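Local coordinates for protein aldehyde dehydrogenase (Anabaena variabilis, PDB 4H7N) that probably oxidises aldehydes to carboxylic acids with NAD+ as cofactor, as a member of the aldehyde dehydrogenase family, at residues Q107-N112 against L120-V125. Residues are numbered along the deposited sequence; the frame is centred on the assembly and turned at random.
Sequences QTSAKN and LQQSLV
The peptide groups of Ser109-Lys111 and Leu120-Gln122 are joined through their N-H and C=O groups, while Ser109, Lys111, Leu120 and Gln122 stand on one face of this antiparallel hairpin and Ala110 and Gln121 on the other. Lys111 and Leu120 exchange two backbone hydrogen bonds, Lys111 N to Leu120 O (2.9 Å) and Leu120 N to Lys111 O (3.0 Å). Gln122 N gives the third to Ser109 O, 3.0 Å away and tilted 27° from the carbonyl plane. That same oxygen takes a CA-H...O contact from Gln121 CA at 3.4 Å. On the first face, Ser109 OG makes van der Waals contact with Gln122 CB (3.5 Å). Bending at chi2 (-86°) carries the Gln122 amide away from Ser109, and its OE1 accepts a hydrogen bond from Glu431 N of the second subunit. Leu120 packs on Gly430 of that subunit. Across the other face, Ala110 CB touches Gln121 CG at 4.0 Å. Beyond the paired residues, Thr108 CB rests 3.3 Å from Gln122 O. Strand 118-134 also bonds to strand 454-462, through Gln121 with Phe459 and Ser123 with Gln457, consistent with the oligomerisation arm of aldehyde dehydrogenases. All three hydrogen bonds between the segments are backbone to backbone, leaving the Gln122 side-chain carbonyl to engage the second subunit.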
loop_
_atom_site.group_PDB
_atom_site.type_symbol
_atom_site.label_atom_id
_atom_site.label_comp_id
_atom_site.label_asym_id
_atom_site.label_seq_id
_atom_site.Cartn_x
_atom_site.Cartn_y
_atom_site.Cartn_z
ATOM N N GLN A 107 -13.064 -10.137 11.964
ATOM C CA GLN A 107 -14.268 -9.869 12.765
ATOM C C GLN A 107 -14.661 -8.376 12.663
ATOM O O GLN A 107 -13.801 -7.500 12.750
ATOM C CB GLN A 107 -14.032 -10.277 14.219
ATOM C CG GLN A 107 -13.137 -9.320 14.979
ATOM C CD GLN A 107 -12.551 -9.935 16.237
ATOM O OE1 GLN A 107 -13.117 -10.871 16.815
ATOM N NE2 GLN A 107 -11.395 -9.413 16.667
ATOM N N THR A 108 -15.947 -8.100 12.446
ATOM C CA THR A 108 -16.456 -6.720 12.468
ATOM C C THR A 108 -16.310 -6.153 13.892
ATOM O O THR A 108 -16.061 -6.869 14.852
ATOM C CB THR A 108 -17.954 -6.637 12.080
ATOM O OG1 THR A 108 -18.733 -7.345 13.065
ATOM C CG2 THR A 108 -18.235 -7.197 10.664
ATOM N N SER A 109 -16.494 -4.857 14.018
ATOM C CA SER A 109 -16.433 -4.212 15.304
ATOM C C SER A 109 -17.500 -3.118 15.342
ATOM O O SER A 109 -17.986 -2.669 14.308
ATOM C CB SER A 109 -15.019 -3.662 15.527
ATOM O OG SER A 109 -14.551 -3.009 14.356
ATOM N N ALA A 110 -17.910 -2.739 16.532
ATOM C CA ALA A 110 -18.901 -1.694 16.706
ATOM C C ALA A 110 -18.419 -0.845 17.866
ATOM O O ALA A 110 -17.886 -1.367 18.827
ATOM C CB ALA A 110 -20.267 -2.282 16.987
ATOM N N LYS A 111 -18.555 0.459 17.748
ATOM C CA LYS A 111 -17.925 1.388 18.670
ATOM C C LYS A 111 -18.743 2.651 18.713
ATOM O O LYS A 111 -19.500 2.919 17.792
ATOM C CB LYS A 111 -16.524 1.752 18.181
ATOM C CG LYS A 111 -15.479 0.702 18.472
ATOM C CD LYS A 111 -14.085 1.203 18.123
ATOM C CE LYS A 111 -13.164 0.048 17.760
ATOM N NZ LYS A 111 -13.516 -0.526 16.428
ATOM N N ASN A 112 -18.573 3.438 19.763
ATOM C CA ASN A 112 -19.086 4.796 19.761
ATOM C C ASN A 112 -18.066 5.727 19.152
ATOM O O ASN A 112 -16.983 5.307 18.831
ATOM C CB ASN A 112 -19.400 5.228 21.156
ATOM C CG ASN A 112 -20.401 4.320 21.792
ATOM O OD1 ASN A 112 -21.505 4.136 21.267
ATOM N ND2 ASN A 112 -20.030 3.729 22.918
ATOM N N LEU A 120 -20.460 3.841 15.105
ATOM C CA LEU A 120 -19.558 3.392 14.066
ATOM C C LEU A 120 -19.543 1.869 14.026
ATOM O O LEU A 120 -19.361 1.213 15.069
ATOM C CB LEU A 120 -18.149 3.930 14.370
ATOM C CG LEU A 120 -17.033 3.363 13.475
ATOM C CD1 LEU A 120 -17.144 3.859 12.035
ATOM C CD2 LEU A 120 -15.663 3.717 14.050
ATOM N N GLN A 121 -19.761 1.295 12.858
ATOM C CA GLN A 121 -19.444 -0.126 12.647
ATOM C C GLN A 121 -18.402 -0.236 11.566
ATOM O O GLN A 121 -18.367 0.587 10.660
ATOM C CB GLN A 121 -20.675 -0.930 12.254
ATOM C CG GLN A 121 -21.636 -1.168 13.405
ATOM C CD GLN A 121 -22.933 -1.804 12.932
ATOM O OE1 GLN A 121 -22.932 -2.618 12.009
ATOM N NE2 GLN A 121 -24.043 -1.425 13.555
ATOM N N GLN A 122 -17.543 -1.242 11.662
ATOM C CA GLN A 122 -16.499 -1.482 10.662
ATOM C C GLN A 122 -16.707 -2.849 10.021
ATOM O O GLN A 122 -17.174 -3.771 10.678
ATOM C CB GLN A 122 -15.130 -1.443 11.316
ATOM C CG GLN A 122 -14.755 -0.118 12.003
ATOM C CD GLN A 122 -14.112 0.938 11.050
ATOM O OE1 GLN A 122 -13.699 2.017 11.488
ATOM N NE2 GLN A 122 -14.035 0.621 9.761
ATOM N N SER A 123 -16.407 -2.975 8.729
ATOM C CA SER A 123 -16.316 -4.316 8.111
ATOM C C SER A 123 -15.220 -4.348 7.076
ATOM O O SER A 123 -14.582 -3.330 6.813
ATOM C CB SER A 123 -17.642 -4.785 7.502
ATOM O OG SER A 123 -17.931 -4.027 6.349
ATOM N N LEU A 124 -14.973 -5.536 6.533
ATOM C CA LEU A 124 -13.860 -5.775 5.642
ATOM C C LEU A 124 -14.339 -6.509 4.374
ATOM O O LEU A 124 -15.018 -7.502 4.473
ATOM C CB LEU A 124 -12.840 -6.598 6.384
ATOM C CG LEU A 124 -12.313 -5.856 7.612
ATOM C CD1 LEU A 124 -12.244 -6.811 8.802
ATOM C CD2 LEU A 124 -10.989 -5.191 7.337
ATOM N N VAL A 125 -13.974 -6.007 3.205
ATOM C CA VAL A 125 -14.463 -6.523 1.932
ATOM C C VAL A 125 -13.238 -6.977 1.103
ATOM O O VAL A 125 -12.396 -6.142 0.732
ATOM C CB VAL A 125 -15.195 -5.400 1.159
ATOM C CG1 VAL A 125 -15.821 -5.915 -0.116
ATOM C CG2 VAL A 125 -16.282 -4.800 2.037
#